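Local coordinates for purine nucleoside phosphorylase YlmD (PDB 6T0Y), which catalyses the phosphorolysis of adenosine, inosine and S-methyl-5'-thioadenosine to the free base and a ribose 1-phosphate, and also deaminates adenosine, at residues D4-E9 / Y238-C243; E78-A83 / G106-Y111; C122-V127 / T261-A266; I180-Y185 / A216-E221. One frame throughout, in Å; residues are numbered along the deposited sequence.

Contact 2 closes before contact 3 opens; contact 4 lies between the halves of contact 3, which contact 1 crosses. Contacts 1 and 3 reach the sheet that runs from strand 6-8 to 264-269 and 118-123; contacts 1 and 2, farthest apart at about 23 Å between centres, reach the other six-stranded sheet through 237-239 and 109-112. Contacts 1 and 4, centres about 15 Å apart, meet at the four-cysteine zinc and through Lys-220, whose NZ reaches the carbonyls of Ser-240 and Arg-242. Contacts 2 and 3, about 14 Å apart, share the catalytic zinc through His-81 and Cys-126. The backbone O of Asp-125 accepts from the N of Ile-180, linking the neighbourhoods of both metals.

Contact 1: D4-E9 / Y238-C243; sequences DIFQQE and YVSERC. With ZN (zinc ion), chain B.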
loop_
_atom_site.group_PDB
_atom_site.type_symbol
_atom_site.label_atom_id
_atom_site.label_comp_id
_atom_site.label_asym_id
_atom_site.label_seq_id
_atom_site.Cartn_x
_atom_site.Cartn_y
_atom_site.Cartn_z
ATOM N N ASP A 4 -10.714 6.861 -12.298
ATOM C CA ASP A 4 -10.060 6.147 -11.213
ATOM C C ASP A 4 -9.804 7.089 -10.045
ATOM O O ASP A 4 -9.595 8.292 -10.220
ATOM C CB ASP A 4 -8.742 5.534 -11.691
ATOM C CG ASP A 4 -8.309 4.358 -10.836
ATOM O OD1 ASP A 4 -7.469 4.546 -9.916
ATOM O OD2 ASP A 4 -8.851 3.252 -11.078
ATOM N N ILE A 5 -9.837 6.529 -8.837
ATOM C CA ILE A 5 -9.574 7.328 -7.652
ATOM C C ILE A 5 -8.130 7.807 -7.584
ATOM O O ILE A 5 -7.844 8.764 -6.863
ATOM C CB ILE A 5 -9.987 6.590 -6.364
ATOM C CG1 ILE A 5 -9.294 5.239 -6.271
ATOM C CG2 ILE A 5 -11.496 6.424 -6.313
ATOM C CD1 ILE A 5 -9.188 4.711 -4.860
ATOM N N PHE A 6 -7.204 7.158 -8.287
ATOM C CA PHE A 6 -5.811 7.593 -8.326
ATOM C C PHE A 6 -5.568 8.268 -9.660
ATOM O O PHE A 6 -5.696 7.634 -10.717
ATOM C CB PHE A 6 -4.852 6.426 -8.110
ATOM C CG PHE A 6 -4.774 6.001 -6.686
ATOM C CD1 PHE A 6 -5.740 5.184 -6.138
ATOM C CD2 PHE A 6 -3.753 6.450 -5.880
ATOM C CE1 PHE A 6 -5.687 4.816 -4.805
ATOM C CE2 PHE A 6 -3.665 6.061 -4.548
ATOM C CZ PHE A 6 -4.643 5.259 -4.007
ATOM N N GLN A 7 -5.250 9.550 -9.603
ATOM C CA GLN A 7 -5.202 10.403 -10.777
ATOM C C GLN A 7 -3.797 10.953 -10.974
ATOM O O GLN A 7 -3.149 11.391 -10.021
ATOM C CB GLN A 7 -6.174 11.582 -10.627
ATOM C CG GLN A 7 -7.603 11.198 -10.259
ATOM C CD GLN A 7 -8.471 10.881 -11.464
ATOM O OE1 GLN A 7 -8.095 10.083 -12.328
ATOM N NE2 GLN A 7 -9.644 11.507 -11.527
ATOM N N GLN A 8 -3.354 10.978 -12.227
ATOM C CA GLN A 8 -2.006 11.415 -12.563
ATOM C C GLN A 8 -1.791 12.895 -12.266
ATOM O O GLN A 8 -2.535 13.754 -12.745
ATOM C CB GLN A 8 -1.782 11.148 -14.051
ATOM C CG GLN A 8 -0.447 11.589 -14.596
ATOM C CD GLN A 8 0.622 10.539 -14.419
ATOM O OE1 GLN A 8 0.449 9.387 -14.808
ATOM N NE2 GLN A 8 1.736 10.931 -13.821
ATOM N N GLU A 9 -0.718 13.196 -11.545
ATOM C CA GLU A 9 -0.274 14.556 -11.300
ATOM C C GLU A 9 0.712 14.988 -12.386
ATOM O O GLU A 9 0.989 14.257 -13.336
ATOM C CB GLU A 9 0.370 14.633 -9.919
ATOM C CG GLU A 9 -0.611 14.487 -8.767
ATOM C CD GLU A 9 -1.376 15.768 -8.486
ATOM O OE1 GLU A 9 -0.785 16.851 -8.654
ATOM O OE2 GLU A 9 -2.562 15.697 -8.096
ATOM N N TYR A 238 -13.003 2.937 -1.205
ATOM C CA TYR A 238 -12.755 3.273 -2.596
ATOM C C TYR A 238 -11.710 2.314 -3.137
ATOM O O TYR A 238 -10.716 2.034 -2.466
ATOM C CB TYR A 238 -12.198 4.687 -2.683
ATOM C CG TYR A 238 -13.122 5.769 -2.159
ATOM C CD1 TYR A 238 -13.285 5.999 -0.794
ATOM C CD2 TYR A 238 -13.857 6.555 -3.043
ATOM C CE1 TYR A 238 -14.140 6.989 -0.329
ATOM C CE2 TYR A 238 -14.707 7.549 -2.588
ATOM C CZ TYR A 238 -14.856 7.753 -1.229
ATOM O OH TYR A 238 -15.702 8.745 -0.780
ATOM N N VAL A 239 -11.914 1.812 -4.348
ATOM C CA VAL A 239 -11.022 0.803 -4.912
ATOM C C VAL A 239 -10.543 1.248 -6.284
ATOM O O VAL A 239 -11.351 1.493 -7.183
ATOM C CB VAL A 239 -11.726 -0.560 -5.015
ATOM C CG1 VAL A 239 -10.775 -1.637 -5.459
ATOM C CG2 VAL A 239 -12.362 -0.936 -3.709
ATOM N N SER A 240 -9.233 1.322 -6.461
ATOM C CA SER A 240 -8.674 1.582 -7.775
ATOM C C SER A 240 -8.896 0.386 -8.693
ATOM O O SER A 240 -8.795 -0.768 -8.278
ATOM C CB SER A 240 -7.173 1.826 -7.633
ATOM O OG SER A 240 -6.579 2.031 -8.903
ATOM N N GLU A 241 -9.150 0.665 -9.958
ATOM C CA GLU A 241 -9.251 -0.382 -10.963
ATOM C C GLU A 241 -7.944 -0.595 -11.717
ATOM O O GLU A 241 -7.892 -1.432 -12.626
ATOM C CB GLU A 241 -10.391 -0.057 -11.927
ATOM C CG GLU A 241 -11.776 -0.185 -11.255
ATOM C CD GLU A 241 -12.876 0.594 -11.949
ATOM O OE1 GLU A 241 -13.825 1.025 -11.255
ATOM O OE2 GLU A 241 -12.785 0.784 -13.178
ATOM N N ARG A 242 -6.890 0.116 -11.350
ATOM C CA ARG A 242 -5.624 -0.012 -12.053
ATOM C C ARG A 242 -4.903 -1.285 -11.634
ATOM O O ARG A 242 -4.739 -1.550 -10.439
ATOM C CB ARG A 242 -4.736 1.187 -11.745
ATOM C CG ARG A 242 -5.309 2.522 -12.154
ATOM C CD ARG A 242 -4.404 3.651 -11.755
ATOM N NE ARG A 242 -4.880 4.979 -12.116
ATOM C CZ ARG A 242 -4.621 5.598 -13.260
ATOM N NH1 ARG A 242 -3.901 5.007 -14.197
ATOM N NH2 ARG A 242 -5.072 6.827 -13.437
ATOM N N CYS A 243 -4.455 -2.049 -12.635
ATOM C CA CYS A 243 -3.636 -3.243 -12.465
ATOM C C CYS A 243 -2.176 -2.908 -12.762
ATOM O O CYS A 243 -1.858 -2.394 -13.839
ATOM C CB CYS A 243 -4.112 -4.361 -13.402
ATOM S SG CYS A 243 -3.057 -5.835 -13.414
HETATM ZN ZN ZN B . -3.821 -7.108 -15.176
HETATM O O HOH W 1 -11.319 3.858 -9.039
HETATM O O HOH W 2 -11.061 3.245 -13.423
HETATM O O HOH W 3 -4.919 9.791 -14.534
#
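Asp-4 turns its carboxylate onto the backbone and side chains of 240-242, and both oxygens are used. OD1 takes the hydroxyl of Ser-240 on its syn lone pair, OG to OD1 2.9 Å, and on its anti side the backbone N of Phe-6, closing an Asx turn. OD2 receives Glu-241 N at 2.8 Å, again by the syn lone pair, with an N-H...O angle of 157°. Ser-240 OG is employed twice, since it also accepts from Arg-242 N in an ST turn. Here the edge strand 6-8 of one six-stranded sheet meets the end of the edge strand 237-239 of the other, just ahead of Cys-243, a ligand of the four-cysteine zinc. Arg-242, extended from CG to NE, holds the carbonyl oxygen of Phe-6 side-on with two nitrogens, NE at 3.1 Å and NH2 at 2.9 Å from that O. Its salt bridge to Asp-4 is weak, NE to OD1 3.4 Å, the two charged planes standing 74° apart; NH1 instead pairs with Glu-247. Water 1 accepts from Ile-5 N and donates to Val-239 O, while water 2 donates to Asp-4 OD2. On the apolar flank, Ile-5 CD1 rests on Tyr-238 CB at 3.7 Å, and Phe-6 CD1 approaches Ser-240 CB at 3.9 Å.

Contact 2: E78-A83 / G106-Y111; sequences EQVHGA and GVDGLY. With ZN (zinc ion), chain C.
Asp-108 points its carboxylate into the turn made by residues 79-82, whose backbone wraps round it. CG anti to the carbonyl carbon (chi1 -76°) turns the group to the backbone of 80-82. The two oxygens are met from different directions: OD2 receives His-81 N at 2.8 Å on its syn side, 26° out of the carboxylate plane, whereas Gly-82 N comes from above that plane to OD1, 2.9 Å away. Val-80 slants across the same group, its CG2 3.3 Å from Asp-108 OD1, and Gln-79 CA lies 3.2 Å from OD2. At the other end, the fully extended chain of Glu-78 carries OE2 to Gly-106 N at 2.9 Å, met on the anti side of the oxygen. Between these two carboxylates, Gln-79 N bonds to Val-107 O at 3.0 Å, nearly in line with the carbonyl. The side chain of Gln-79 leads away and gives its OE1 to Cys-122 N. His-81 NE2 binds zinc at 2.3 Å. Asp-108 OD2 also accepts from His-143 ND1; an aspartate bonded to the ND1 of a zinc-binding histidine is a familiar second-shell arrangement, here in the catalytic His-81, Cys-126, His-143 site.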
loop_
_atom_site.group_PDB
_atom_site.type_symbol
_atom_site.label_atom_id
_atom_site.label_comp_id
_atom_site.label_asym_id
_atom_site.label_seq_id
_atom_site.Cartn_x
_atom_site.Cartn_y
_atom_site.Cartn_z
ATOM N N GLU A 78 9.896 -2.646 7.446
ATOM C CA GLU A 78 10.653 -3.728 6.829
ATOM C C GLU A 78 9.843 -4.464 5.769
ATOM O O GLU A 78 10.420 -4.996 4.825
ATOM C CB GLU A 78 11.114 -4.687 7.929
ATOM C CG GLU A 78 12.071 -5.741 7.450
ATOM C CD GLU A 78 12.548 -6.711 8.521
ATOM O OE1 GLU A 78 13.370 -7.582 8.144
ATOM O OE2 GLU A 78 12.108 -6.625 9.690
ATOM N N GLN A 79 8.521 -4.538 5.915
ATOM C CA GLN A 79 7.626 -5.205 4.967
ATOM C C GLN A 79 7.990 -6.686 4.801
ATOM O O GLN A 79 8.426 -7.143 3.750
ATOM C CB GLN A 79 7.552 -4.481 3.621
ATOM C CG GLN A 79 7.008 -3.062 3.761
ATOM C CD GLN A 79 6.864 -2.330 2.465
ATOM O OE1 GLN A 79 7.270 -1.184 2.362
ATOM N NE2 GLN A 79 6.163 -2.920 1.516
ATOM N N VAL A 80 7.724 -7.456 5.859
ATOM C CA VAL A 80 8.047 -8.877 5.897
ATOM C C VAL A 80 6.953 -9.790 5.369
ATOM O O VAL A 80 7.071 -11.016 5.489
ATOM C CB VAL A 80 8.490 -9.294 7.321
ATOM C CG1 VAL A 80 9.729 -8.530 7.750
ATOM C CG2 VAL A 80 7.349 -9.111 8.335
ATOM N N HIS A 81 5.902 -9.218 4.771
ATOM C CA HIS A 81 4.749 -9.987 4.284
ATOM C C HIS A 81 4.030 -10.732 5.410
ATOM O O HIS A 81 3.481 -11.827 5.225
ATOM C CB HIS A 81 5.112 -10.894 3.123
ATOM C CG HIS A 81 5.413 -10.132 1.855
ATOM N ND1 HIS A 81 6.647 -9.558 1.634
ATOM C CD2 HIS A 81 4.675 -9.867 0.749
ATOM C CE1 HIS A 81 6.661 -8.969 0.452
ATOM N NE2 HIS A 81 5.497 -9.190 -0.127
ATOM N N GLY A 82 3.989 -10.111 6.579
ATOM C CA GLY A 82 3.087 -10.518 7.623
ATOM C C GLY A 82 1.940 -9.544 7.796
ATOM O O GLY A 82 1.605 -8.759 6.896
ATOM N N ALA A 83 1.315 -9.602 8.970
ATOM C CA ALA A 83 0.115 -8.829 9.266
ATOM C C ALA A 83 0.291 -7.896 10.464
ATOM O O ALA A 83 -0.698 -7.380 11.004
ATOM C CB ALA A 83 -1.091 -9.754 9.454
ATOM N N GLY A 106 9.832 -5.793 11.270
ATOM C CA GLY A 106 8.873 -6.853 11.499
ATOM C C GLY A 106 7.431 -6.515 11.203
ATOM O O GLY A 106 6.545 -7.298 11.566
ATOM N N VAL A 107 7.156 -5.399 10.533
ATOM C CA VAL A 107 5.785 -4.978 10.303
ATOM C C VAL A 107 5.554 -4.664 8.836
ATOM O O VAL A 107 6.477 -4.362 8.072
ATOM C CB VAL A 107 5.304 -3.803 11.193
ATOM C CG1 VAL A 107 5.550 -4.065 12.659
ATOM C CG2 VAL A 107 5.914 -2.523 10.816
ATOM N N ASP A 108 4.276 -4.691 8.475
ATOM C CA ASP A 108 3.796 -4.448 7.126
ATOM C C ASP A 108 2.767 -3.340 7.048
ATOM O O ASP A 108 2.209 -3.098 5.982
ATOM C CB ASP A 108 3.245 -5.740 6.519
ATOM C CG ASP A 108 4.348 -6.661 6.089
ATOM O OD1 ASP A 108 4.894 -7.366 6.968
ATOM O OD2 ASP A 108 4.736 -6.633 4.899
ATOM N N GLY A 109 2.496 -2.653 8.146
ATOM C CA GLY A 109 1.665 -1.475 8.086
ATOM C C GLY A 109 2.086 -0.528 9.180
ATOM O O GLY A 109 2.669 -0.925 10.194
ATOM N N LEU A 110 1.728 0.726 8.985
ATOM C CA LEU A 110 2.041 1.797 9.914
ATOM C C LEU A 110 0.820 2.696 10.050
ATOM O O LEU A 110 0.008 2.811 9.133
ATOM C CB LEU A 110 3.198 2.662 9.399
ATOM C CG LEU A 110 4.547 1.966 9.184
ATOM C CD1 LEU A 110 5.530 2.915 8.499
ATOM C CD2 LEU A 110 5.083 1.443 10.485
ATOM N N TYR A 111 0.704 3.361 11.194
ATOM C CA TYR A 111 -0.273 4.429 11.307
ATOM C C TYR A 111 0.248 5.502 12.242
ATOM O O TYR A 111 1.147 5.263 13.052
ATOM C CB TYR A 111 -1.648 3.947 11.762
ATOM C CG TYR A 111 -1.807 3.467 13.183
ATOM C CD1 TYR A 111 -2.270 4.332 14.163
ATOM C CD2 TYR A 111 -1.602 2.146 13.536
ATOM C CE1 TYR A 111 -2.486 3.906 15.447
ATOM C CE2 TYR A 111 -1.824 1.719 14.828
ATOM C CZ TYR A 111 -2.273 2.590 15.774
ATOM O OH TYR A 111 -2.490 2.096 17.055
HETATM ZN ZN ZN C . 4.734 -7.226 -1.130
#

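Contact 3: C122-V127 / T261-A266; sequences CFADCV and TGRMLA. With ZN (zinc ion), chain C.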
loop_
_atom_site.group_PDB
_atom_site.type_symbol
_atom_site.label_atom_id
_atom_site.label_comp_id
_atom_site.label_asym_id
_atom_site.label_seq_id
_atom_site.Cartn_x
_atom_site.Cartn_y
_atom_site.Cartn_z
ATOM N N CYS A 122 6.567 0.383 0.066
ATOM C CA CYS A 122 6.941 0.057 -1.297
ATOM C C CYS A 122 6.091 -1.061 -1.881
ATOM O O CYS A 122 5.738 -2.015 -1.193
ATOM C CB CYS A 122 8.401 -0.384 -1.353
ATOM S SG CYS A 122 9.581 0.981 -1.093
ATOM N N PHE A 123 5.800 -0.951 -3.178
ATOM C CA PHE A 123 4.863 -1.824 -3.863
ATOM C C PHE A 123 5.263 -2.089 -5.306
ATOM O O PHE A 123 5.739 -1.197 -5.998
ATOM C CB PHE A 123 3.482 -1.151 -3.904
ATOM C CG PHE A 123 2.853 -1.079 -2.565
ATOM C CD1 PHE A 123 2.107 -2.147 -2.106
ATOM C CD2 PHE A 123 3.095 -0.016 -1.709
ATOM C CE1 PHE A 123 1.574 -2.154 -0.840
ATOM C CE2 PHE A 123 2.544 -0.017 -0.436
ATOM C CZ PHE A 123 1.806 -1.105 -0.002
ATOM N N ALA A 124 4.959 -3.301 -5.784
ATOM C CA ALA A 124 5.010 -3.633 -7.212
ATOM C C ALA A 124 4.144 -4.858 -7.496
ATOM O O ALA A 124 4.640 -5.852 -8.033
ATOM C CB ALA A 124 6.428 -3.910 -7.681
ATOM N N ASP A 125 2.885 -4.800 -7.063
ATOM C CA ASP A 125 1.817 -5.770 -7.299
ATOM C C ASP A 125 0.960 -6.005 -6.057
ATOM O O ASP A 125 -0.243 -6.237 -6.156
ATOM C CB ASP A 125 2.278 -7.170 -7.706
ATOM C CG ASP A 125 2.661 -7.317 -9.176
ATOM O OD1 ASP A 125 3.263 -8.367 -9.484
ATOM O OD2 ASP A 125 2.388 -6.438 -10.030
ATOM N N CYS A 126 1.565 -5.983 -4.869
ATOM C CA CYS A 126 0.807 -6.199 -3.652
ATOM C C CYS A 126 -0.126 -5.021 -3.393
ATOM O O CYS A 126 0.037 -3.941 -3.935
ATOM C CB CYS A 126 1.775 -6.402 -2.487
ATOM S SG CYS A 126 2.717 -7.944 -2.525
ATOM N N VAL A 127 -1.143 -5.231 -2.561
ATOM C CA VAL A 127 -2.198 -4.230 -2.428
ATOM C C VAL A 127 -1.795 -3.150 -1.435
ATOM O O VAL A 127 -1.536 -3.459 -0.260
ATOM C CB VAL A 127 -3.530 -4.859 -1.984
ATOM C CG1 VAL A 127 -4.582 -3.803 -1.854
ATOM C CG2 VAL A 127 -3.964 -5.940 -2.936
ATOM N N THR A 261 12.699 -5.945 -10.501
ATOM C CA THR A 261 12.063 -4.699 -10.889
ATOM C C THR A 261 12.144 -3.706 -9.740
ATOM O O THR A 261 12.569 -4.024 -8.628
ATOM C CB THR A 261 10.628 -4.951 -11.390
ATOM O OG1 THR A 261 10.149 -3.783 -12.051
ATOM C CG2 THR A 261 9.689 -5.357 -10.274
ATOM N N GLY A 262 11.740 -2.490 -10.048
ATOM C CA GLY A 262 11.639 -1.438 -9.065
ATOM C C GLY A 262 10.424 -1.563 -8.160
ATOM O O GLY A 262 9.651 -2.517 -8.215
ATOM N N ARG A 263 10.266 -0.561 -7.313
ATOM C CA ARG A 263 9.116 -0.427 -6.445
ATOM C C ARG A 263 8.578 0.988 -6.545
ATOM O O ARG A 263 9.338 1.961 -6.559
ATOM C CB ARG A 263 9.470 -0.682 -5.001
ATOM C CG ARG A 263 9.934 -2.094 -4.739
ATOM C CD ARG A 263 8.851 -3.111 -4.895
ATOM N NE ARG A 263 9.320 -4.447 -4.574
ATOM C CZ ARG A 263 9.839 -5.288 -5.447
ATOM N NH1 ARG A 263 9.986 -4.979 -6.717
ATOM N NH2 ARG A 263 10.207 -6.483 -5.044
ATOM N N MET A 264 7.263 1.098 -6.604
ATOM C CA MET A 264 6.592 2.362 -6.366
ATOM C C MET A 264 6.500 2.596 -4.864
ATOM O O MET A 264 6.536 1.663 -4.071
ATOM C CB MET A 264 5.175 2.329 -6.933
ATOM C CG MET A 264 5.096 2.178 -8.424
ATOM S SD MET A 264 5.126 0.500 -9.068
ATOM C CE MET A 264 3.549 -0.176 -8.522
ATOM N N LEU A 265 6.374 3.859 -4.487
ATOM C CA LEU A 265 6.129 4.231 -3.105
ATOM C C LEU A 265 4.681 4.665 -2.959
ATOM O O LEU A 265 4.222 5.552 -3.677
ATOM C CB LEU A 265 7.032 5.388 -2.694
ATOM C CG LEU A 265 7.103 5.596 -1.188
ATOM C CD1 LEU A 265 8.093 4.581 -0.611
ATOM C CD2 LEU A 265 7.445 7.002 -0.822
ATOM N N ALA A 266 3.975 4.030 -2.035
ATOM C CA ALA A 266 2.699 4.512 -1.532
ATOM C C ALA A 266 3.001 5.357 -0.314
ATOM O O ALA A 266 3.851 5.015 0.509
ATOM C CB ALA A 266 1.805 3.353 -1.104
HETATM ZN ZN ZN C . 4.734 -7.226 -1.130
#
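Phe-123 and Met-264 share a first torsion, CG anti to the carbonyl carbon (chi1 -69° and -64°), and leave the same face of the sheet as an antiparallel hydrogen-bonded pair; the later bends of the methionine then part them. The phenyl ring reaches past Met-264 to Ala-266, CE2 3.5 Å from its CB, and the carbonyl oxygen of Met-264 lies at the ring edge. The methionine chain instead bends at chi2 and chi3, curling its methyl back over the partner strand, where CE comes 3.5 Å from Phe-123 O. Two backbone bonds close the pair, Phe-123 N to Met-264 O at 2.9 Å and Met-264 N to Phe-123 O at 2.8 Å. On the other face of the sheet, the non-hydrogen-bonded pair Cys-122 and Leu-265 meets through SG and CD1 at 3.9 Å. Arg-263 lays its aliphatic part along the strand end: CB sits against Cys-122 CB, and CD is 3.8 Å from Ala-124 CB. Its bent chain returns the guanidinium to the backbone, NH1 giving a bond of 2.9 Å to Gly-262 O; that oxygen lies in the guanidinium plane, while NH1 stands above the carbonyl plane and not on a lone pair. Just past strand 118-123 Cys-126 binds the catalytic zinc, and just before strand 264-269 stands Arg-263, which binds inosine. Backbone pairing and apolar packing would thus hold Arg-263 at a fixed place relative to the turn that carries Cys-126, with NH1 steadied by its own chain.

Contact 4: I180-Y185 / A216-E221; sequences IGPCCY and ALDLKE. With ZN (zinc ion), chain B.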
loop_
_atom_site.group_PDB
_atom_site.type_symbol
_atom_site.label_atom_id
_atom_site.label_comp_id
_atom_site.label_asym_id
_atom_site.label_seq_id
_atom_site.Cartn_x
_atom_site.Cartn_y
_atom_site.Cartn_z
ATOM N N ILE A 180 -1.954 -5.854 -8.459
ATOM C CA ILE A 180 -2.167 -6.813 -9.536
ATOM C C ILE A 180 -3.608 -7.302 -9.493
ATOM O O ILE A 180 -4.152 -7.604 -8.426
ATOM C CB ILE A 180 -1.134 -7.947 -9.479
ATOM C CG1 ILE A 180 -1.201 -8.771 -10.776
ATOM C CG2 ILE A 180 -1.328 -8.800 -8.247
ATOM C CD1 ILE A 180 -0.054 -9.676 -10.977
ATOM N N GLY A 181 -4.240 -7.340 -10.651
ATOM C CA GLY A 181 -5.624 -7.745 -10.755
ATOM C C GLY A 181 -5.793 -9.208 -11.103
ATOM O O GLY A 181 -4.830 -9.910 -11.420
ATOM N N PRO A 182 -7.038 -9.695 -11.033
ATOM C CA PRO A 182 -7.300 -11.103 -11.364
ATOM C C PRO A 182 -7.089 -11.393 -12.827
ATOM O O PRO A 182 -6.965 -12.564 -13.203
ATOM C CB PRO A 182 -8.768 -11.305 -10.951
ATOM C CG PRO A 182 -9.377 -9.943 -11.024
ATOM C CD PRO A 182 -8.265 -8.979 -10.645
ATOM N N CYS A 183 -7.055 -10.348 -13.652
ATOM C CA CYS A 183 -6.637 -10.452 -15.043
ATOM C C CYS A 183 -5.257 -11.077 -15.180
ATOM O O CYS A 183 -4.981 -11.760 -16.176
ATOM C CB CYS A 183 -6.635 -9.034 -15.638
ATOM S SG CYS A 183 -5.955 -7.730 -14.521
ATOM N N CYS A 184 -4.386 -10.862 -14.189
ATOM C CA CYS A 184 -2.979 -11.216 -14.288
ATOM C C CYS A 184 -2.477 -12.116 -13.170
ATOM O O CYS A 184 -1.380 -12.663 -13.308
ATOM C CB CYS A 184 -2.115 -9.941 -14.312
ATOM S SG CYS A 184 -2.399 -8.852 -15.744
ATOM N N TYR A 185 -3.203 -12.272 -12.070
ATOM C CA TYR A 185 -2.708 -12.985 -10.893
ATOM C C TYR A 185 -3.452 -14.305 -10.753
ATOM O O TYR A 185 -4.640 -14.332 -10.404
ATOM C CB TYR A 185 -2.892 -12.134 -9.641
ATOM C CG TYR A 185 -2.179 -12.617 -8.410
ATOM C CD1 TYR A 185 -0.994 -13.313 -8.491
ATOM C CD2 TYR A 185 -2.686 -12.345 -7.154
ATOM C CE1 TYR A 185 -0.336 -13.743 -7.348
ATOM C CE2 TYR A 185 -2.023 -12.753 -6.005
ATOM C CZ TYR A 185 -0.856 -13.456 -6.102
ATOM O OH TYR A 185 -0.252 -13.861 -4.923
ATOM N N ALA A 216 -7.889 -17.330 -10.626
ATOM C CA ALA A 216 -7.688 -15.908 -10.853
ATOM C C ALA A 216 -8.103 -15.180 -9.581
ATOM O O ALA A 216 -9.271 -15.223 -9.189
ATOM C CB ALA A 216 -8.532 -15.444 -12.034
ATOM N N LEU A 217 -7.157 -14.542 -8.912
ATOM C CA LEU A 217 -7.371 -14.012 -7.575
ATOM C C LEU A 217 -7.440 -12.494 -7.608
ATOM O O LEU A 217 -6.586 -11.837 -8.213
ATOM C CB LEU A 217 -6.245 -14.442 -6.640
ATOM C CG LEU A 217 -6.260 -13.881 -5.216
ATOM C CD1 LEU A 217 -7.521 -14.243 -4.481
ATOM C CD2 LEU A 217 -5.010 -14.376 -4.486
ATOM N N ASP A 218 -8.438 -11.944 -6.921
ATOM C CA ASP A 218 -8.634 -10.499 -6.794
ATOM C C ASP A 218 -8.333 -10.080 -5.349
ATOM O O ASP A 218 -9.220 -10.054 -4.491
ATOM C CB ASP A 218 -10.064 -10.137 -7.169
ATOM C CG ASP A 218 -10.282 -8.644 -7.263
ATOM O OD1 ASP A 218 -11.299 -8.243 -7.868
ATOM O OD2 ASP A 218 -9.430 -7.873 -6.757
ATOM N N LEU A 219 -7.062 -9.751 -5.079
ATOM C CA LEU A 219 -6.671 -9.381 -3.724
ATOM C C LEU A 219 -7.281 -8.054 -3.291
ATOM O O LEU A 219 -7.492 -7.841 -2.092
ATOM C CB LEU A 219 -5.149 -9.314 -3.613
ATOM C CG LEU A 219 -4.397 -10.624 -3.408
ATOM C CD1 LEU A 219 -2.914 -10.302 -3.275
ATOM C CD2 LEU A 219 -4.877 -11.375 -2.188
ATOM N N LYS A 220 -7.568 -7.147 -4.225
ATOM C CA LYS A 220 -8.240 -5.910 -3.844
ATOM C C LYS A 220 -9.590 -6.229 -3.234
ATOM O O LYS A 220 -9.949 -5.726 -2.163
ATOM C CB LYS A 220 -8.432 -4.991 -5.042
ATOM C CG LYS A 220 -7.159 -4.458 -5.629
ATOM C CD LYS A 220 -7.501 -3.580 -6.811
ATOM C CE LYS A 220 -6.309 -3.171 -7.613
ATOM N NZ LYS A 220 -6.755 -2.669 -8.930
ATOM N N GLU A 221 -10.336 -7.112 -3.889
ATOM C CA GLU A 221 -11.653 -7.477 -3.405
ATOM C C GLU A 221 -11.571 -8.275 -2.110
ATOM O O GLU A 221 -12.396 -8.079 -1.216
ATOM C CB GLU A 221 -12.407 -8.240 -4.485
ATOM C CG GLU A 221 -13.794 -8.732 -4.040
ATOM C CD GLU A 221 -14.841 -7.629 -3.852
ATOM O OE1 GLU A 221 -14.542 -6.434 -4.058
ATOM O OE2 GLU A 221 -15.989 -7.977 -3.497
HETATM ZN ZN ZN B . -3.821 -7.108 -15.176
HETATM O O HOH W 4 -5.100 -9.825 -7.083
HETATM O O HOH W 5 -6.935 -7.286 -7.188
#
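Tyr-185 and Leu-217 both carry CG anti to the backbone N (chi1 -168° and 176°), and their side chains run side by side the same way, bringing ring atom CE2 to 3.7 Å from Leu-217 CD2. The side chain of Leu-219 runs aslant to that of Tyr-185, its CD1 3.8 Å from the same CE2. Next to this apolar patch, Leu-217 N bonds to Tyr-185 O at 2.9 Å in an almost straight line. Pro-182 flanks Asp-218: its CG is 3.9 Å from Asp-218 CB, and its carbonyl oxygen touches Ala-216 CB. Asp-218 is the N-cap of helix 219-229, OD2 accepting from Glu-221 N at 3.1 Å, the donor standing above the carboxylate plane. Water 4 accepts from Leu-219 N and lies between the carbonyls of Ile-180 and Leu-217; water 5 accepts from Lys-220 N beside Asp-218 OD2. Within the loop, Gly-181 O receives both Cys-184 N and Tyr-185 N, which shapes the turn presenting Cys-183 and Cys-184 to zinc, each SG 2.3 Å from the metal; Cys-243 and Cys-246 complete the site. The loop packs where strand 214-217 gives way to helix 219-229, Tyr-185 touching Trp-146 of helix 146-150 and Leu-217 reaching helix 189-195.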